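Long-range contact in phosphate-binding protein PstS 2 (Streptococcus pneumoniae, PDB 4H1X), which probably captures phosphate as the solute-binding lipoprotein of the PstSACB ABC transporter, which imports it into the cell: residues 104-118 with 200-214. Sequence-based numbering, arbitrary orientation. Where two conformers were deposited one is given.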
# COMPACT_ATOMS: atom_id res chain seq x y z
N ARG A 104 -5.26 2.29 -0.60
CA ARG A 104 -4.89 2.85 0.68
C ARG A 104 -3.84 3.92 0.45
O ARG A 104 -3.03 3.81 -0.49
CB ARG A 104 -4.36 1.76 1.63
CG ARG A 104 -3.21 0.96 1.03
CD ARG A 104 -2.52 0.08 2.03
NE ARG A 104 -1.49 -0.72 1.37
CZ ARG A 104 -0.60 -1.46 2.01
NH1 ARG A 104 -0.59 -1.50 3.34
NH2 ARG A 104 0.32 -2.13 1.34
N PRO A 105 -3.80 4.92 1.34
CA PRO A 105 -2.75 5.94 1.20
C PRO A 105 -1.46 5.49 1.85
O PRO A 105 -1.48 4.72 2.84
CB PRO A 105 -3.35 7.13 1.95
CG PRO A 105 -4.18 6.50 3.06
CD PRO A 105 -4.69 5.19 2.49
N PHE A 106 -0.33 6.00 1.33
CA PHE A 106 0.96 5.90 1.99
C PHE A 106 1.21 7.29 2.55
O PHE A 106 1.52 8.22 1.79
CB PHE A 106 2.09 5.44 1.08
CG PHE A 106 2.14 3.98 0.71
CD1 PHE A 106 1.16 3.09 1.15
CD2 PHE A 106 3.23 3.47 -0.00
CE1 PHE A 106 1.26 1.71 0.87
CE2 PHE A 106 3.31 2.10 -0.29
CZ PHE A 106 2.31 1.24 0.12
N ASN A 107 0.91 7.45 3.84
CA ASN A 107 1.09 8.71 4.53
C ASN A 107 2.43 8.79 5.23
O ASN A 107 2.90 7.81 5.81
CB ASN A 107 -0.02 8.89 5.59
CG ASN A 107 -1.35 9.23 5.00
OD1 ASN A 107 -1.46 10.06 4.10
ND2 ASN A 107 -2.39 8.59 5.48
N ILE A 108 2.97 10.00 5.23
CA ILE A 108 4.09 10.42 6.06
C ILE A 108 3.48 11.38 7.09
O ILE A 108 2.49 12.08 6.79
CB ILE A 108 5.27 11.04 5.29
CG1 ILE A 108 4.83 12.30 4.48
CG2 ILE A 108 5.96 9.98 4.43
CD1 ILE A 108 5.91 13.14 3.95
N VAL A 109 3.98 11.34 8.32
CA VAL A 109 3.47 12.17 9.40
C VAL A 109 4.64 12.85 10.07
O VAL A 109 5.72 12.28 10.14
CB VAL A 109 2.59 11.39 10.43
CG1 VAL A 109 1.44 10.65 9.75
CG2 VAL A 109 3.42 10.41 11.25
N TRP A 110 4.41 14.07 10.57
CA TRP A 110 5.43 14.82 11.29
C TRP A 110 4.75 15.75 12.29
O TRP A 110 3.53 15.96 12.22
CB TRP A 110 6.34 15.61 10.32
CG TRP A 110 5.65 16.69 9.56
CD1 TRP A 110 5.51 18.00 9.93
CD2 TRP A 110 5.10 16.58 8.25
NE1 TRP A 110 4.91 18.71 8.92
CE2 TRP A 110 4.66 17.87 7.87
CE3 TRP A 110 4.95 15.52 7.35
CZ2 TRP A 110 4.04 18.11 6.63
CZ3 TRP A 110 4.34 15.76 6.12
CH2 TRP A 110 3.88 17.04 5.78
N SER A 111 5.55 16.33 13.20
CA SER A 111 5.03 17.27 14.19
C SER A 111 5.81 18.57 14.08
O SER A 111 6.66 18.72 13.18
CB SER A 111 5.21 16.67 15.58
OG SER A 111 6.59 16.63 15.88
N SER A 112 5.56 19.48 15.03
CA SER A 112 6.26 20.74 15.15
C SER A 112 7.75 20.48 15.44
O SER A 112 8.57 21.38 15.28
CB SER A 112 5.62 21.59 16.24
OG SER A 112 5.69 20.97 17.51
N ASN A 113 8.11 19.24 15.83
CA ASN A 113 9.50 18.83 16.09
C ASN A 113 10.33 18.62 14.80
O ASN A 113 11.56 18.47 14.88
CB ASN A 113 9.52 17.54 16.92
CG ASN A 113 10.92 17.13 17.36
OD1 ASN A 113 11.66 17.92 17.95
ND2 ASN A 113 11.34 15.95 16.95
N LEU A 114 9.67 18.61 13.62
CA LEU A 114 10.35 18.34 12.34
C LEU A 114 11.50 19.33 12.08
O LEU A 114 11.28 20.53 11.89
CB LEU A 114 9.36 18.33 11.16
CG LEU A 114 10.00 17.86 9.85
CD1 LEU A 114 10.37 16.41 9.93
CD2 LEU A 114 9.05 18.09 8.67
N SER A 115 12.72 18.79 12.05
CA SER A 115 13.97 19.54 11.86
C SER A 115 14.02 20.22 10.50
O SER A 115 13.26 19.84 9.61
CB SER A 115 15.17 18.59 11.99
OG SER A 115 15.20 17.61 10.96
N LYS A 116 14.91 21.22 10.33
CA LYS A 116 15.13 21.87 9.03
C LYS A 116 15.49 20.79 7.99
O LYS A 116 15.01 20.84 6.85
CB LYS A 116 16.28 22.88 9.18
CG LYS A 116 16.45 23.83 8.00
CD LYS A 116 17.53 24.87 8.31
CE LYS A 116 17.64 25.92 7.24
NZ LYS A 116 16.68 27.03 7.47
N LEU A 117 16.34 19.82 8.38
CA LEU A 117 16.74 18.74 7.48
C LEU A 117 15.50 17.89 7.08
O LEU A 117 15.33 17.61 5.88
CB LEU A 117 17.85 17.87 8.12
CG LEU A 117 18.26 16.60 7.35
CD1 LEU A 117 18.83 16.94 5.97
CD2 LEU A 117 19.25 15.79 8.16
N GLY A 118 14.67 17.50 8.06
CA GLY A 118 13.43 16.75 7.82
C GLY A 118 12.53 17.50 6.86
O GLY A 118 11.98 16.91 5.92
N VAL A 200 7.09 9.58 16.31
CA VAL A 200 7.08 11.00 15.95
C VAL A 200 6.68 11.83 17.19
O VAL A 200 7.35 12.81 17.51
CB VAL A 200 6.17 11.30 14.73
CG1 VAL A 200 5.94 12.80 14.55
CG2 VAL A 200 6.75 10.71 13.45
N LYS A 201 5.62 11.43 17.88
CA LYS A 201 5.14 12.16 19.06
C LYS A 201 6.18 12.15 20.19
O LYS A 201 6.39 13.19 20.82
CB LYS A 201 3.81 11.58 19.55
CG LYS A 201 2.70 11.72 18.52
CD LYS A 201 1.35 11.37 19.11
CE LYS A 201 0.28 11.67 18.10
NZ LYS A 201 -1.08 11.57 18.70
N GLU A 202 6.89 11.02 20.39
CA GLU A 202 7.93 10.85 21.41
C GLU A 202 9.28 11.47 21.00
O GLU A 202 10.20 11.52 21.82
CB GLU A 202 8.10 9.36 21.75
CG GLU A 202 6.92 8.83 22.54
CD GLU A 202 7.00 7.41 23.05
OE1 GLU A 202 8.03 6.73 22.82
OE2 GLU A 202 6.01 6.96 23.67
N LYS A 203 9.35 12.01 19.78
CA LYS A 203 10.50 12.70 19.18
C LYS A 203 11.69 11.75 18.95
O LYS A 203 12.82 12.22 18.90
CB LYS A 203 10.92 13.94 20.03
CG LYS A 203 9.82 14.96 20.24
CD LYS A 203 10.36 16.19 20.97
CE LYS A 203 9.28 17.07 21.55
NZ LYS A 203 9.86 18.30 22.15
N THR A 204 11.43 10.42 18.79
CA THR A 204 12.49 9.43 18.50
C THR A 204 12.61 9.21 16.97
O THR A 204 13.56 8.58 16.50
CB THR A 204 12.27 8.11 19.25
OG1 THR A 204 11.09 7.47 18.76
CG2 THR A 204 12.20 8.30 20.77
N ALA A 205 11.62 9.70 16.21
CA ALA A 205 11.61 9.69 14.75
C ALA A 205 11.33 11.09 14.28
O ALA A 205 10.50 11.78 14.88
CB ALA A 205 10.54 8.75 14.21
N ASP A 206 11.96 11.47 13.18
CA ASP A 206 11.71 12.76 12.58
C ASP A 206 10.41 12.68 11.76
O ASP A 206 9.63 13.62 11.73
CB ASP A 206 12.91 13.17 11.72
CG ASP A 206 14.20 13.25 12.53
OD1 ASP A 206 14.26 14.05 13.47
OD2 ASP A 206 15.12 12.44 12.27
N ILE A 207 10.24 11.56 11.04
CA ILE A 207 9.08 11.37 10.16
C ILE A 207 8.53 9.96 10.39
O ILE A 207 9.31 9.00 10.54
CB ILE A 207 9.53 11.55 8.67
CG1 ILE A 207 10.08 12.99 8.43
CG2 ILE A 207 8.38 11.28 7.69
CD1 ILE A 207 10.93 13.14 7.12
N GLY A 208 7.21 9.86 10.40
CA GLY A 208 6.52 8.58 10.55
C GLY A 208 5.90 8.16 9.24
O GLY A 208 5.54 9.01 8.42
N MSE A 209 5.75 6.84 9.05
CA MSE A 209 5.15 6.23 7.87
C MSE A 209 3.92 5.46 8.31
O MSE A 209 4.02 4.59 9.19
CB MSE A 209 6.11 5.27 7.13
CG MSE A 209 7.47 5.86 6.82
SE MSE A 209 8.59 4.49 5.94
CE MSE A 209 8.93 3.27 7.42
N VAL A 210 2.78 5.78 7.73
CA VAL A 210 1.46 5.24 8.10
C VAL A 210 0.75 4.83 6.81
O VAL A 210 0.51 5.69 5.97
CB VAL A 210 0.67 6.32 8.92
CG1 VAL A 210 -0.74 5.82 9.26
CG2 VAL A 210 1.43 6.72 10.19
N SER A 211 0.43 3.54 6.64
CA SER A 211 -0.18 3.07 5.38
C SER A 211 -1.72 2.97 5.48
O SER A 211 -2.33 2.05 4.93
CB SER A 211 0.42 1.71 4.99
OG SER A 211 0.41 0.88 6.13
N ARG A 212 -2.34 3.94 6.15
CA ARG A 212 -3.79 4.00 6.35
C ARG A 212 -4.16 5.38 6.83
O ARG A 212 -3.27 6.18 7.10
CB ARG A 212 -4.22 2.95 7.42
CG ARG A 212 -3.48 3.09 8.75
CD ARG A 212 -4.08 2.27 9.89
NE ARG A 212 -3.22 2.24 11.09
CZ ARG A 212 -3.13 3.23 11.98
NH1 ARG A 212 -3.83 4.34 11.81
NH2 ARG A 212 -2.33 3.11 13.04
N GLU A 213 -5.46 5.65 6.95
CA GLU A 213 -5.90 6.93 7.50
C GLU A 213 -5.54 6.95 8.98
O GLU A 213 -5.49 5.88 9.61
CB GLU A 213 -7.42 7.10 7.28
CG GLU A 213 -7.95 8.51 7.49
CD GLU A 213 -9.46 8.69 7.37
OE1 GLU A 213 -10.14 7.74 6.93
OE2 GLU A 213 -9.96 9.77 7.76
N LEU A 214 -5.25 8.12 9.53
CA LEU A 214 -4.95 8.23 10.97
C LEU A 214 -6.27 8.40 11.70
O LEU A 214 -7.19 9.01 11.16
CB LEU A 214 -4.06 9.46 11.23
CG LEU A 214 -2.54 9.29 11.07
CD1 LEU A 214 -2.17 9.21 9.61
CD2 LEU A 214 -1.83 10.46 11.69
O HOH W 1 -2.21 -0.89 5.41
O HOH W 2 8.27 15.46 13.26
O HOH W 3 6.68 15.42 18.28
O HOH W 4 9.21 14.03 15.84
O HOH W 5 13.95 14.63 17.78
O HOH W 6 12.79 16.18 13.34
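Asn-107 and Val-210, then Val-109 and Gly-208, form hydrogen-bonded pairs between antiparallel strands. Asn-107 also uses its side chain: with CG beside its own backbone N (chi1 -75°), ND2 reaches Arg-212 O at 3.0 Å, an oxygen in the plane of the Asn-107 amide, and so binds the chain beyond strand 207-210. Apolar contacts gather on the face of Val-109, whose two methyls point different ways. Its CG1 meets Leu-214 CD2 tip to tip at 3.8 Å, while CG2 touches Val-200 CG2 and lies against Gly-208 CA (3.7 Å), a closeness that depends on glycine having no side chain on this face. Strand 103-110, flanked by 207-210 and 223-236, runs antiparallel to both in the lobe built largely from the later half of the chain, consistent with the strand swap of two-lobed periplasmic binding proteins. Past the strand end Leu-114 crosses Ile-207, CD1 against CG1 at 3.7 Å; Ile-207 also touches Phe-121 and Ile-122 of helix 116-126. Water links the polar ends. One molecule accepts from Arg-104 NH1 (2.7 Å) and donates to Ser-211 O, while Asp-230 salt-bridges Arg-104 NE; another accepts from Ser-115 N and donates to Asp-206 OD1, whose OD2 takes Ser-159 N. The Asn-113 amide rests against Lys-203's aliphatic chain.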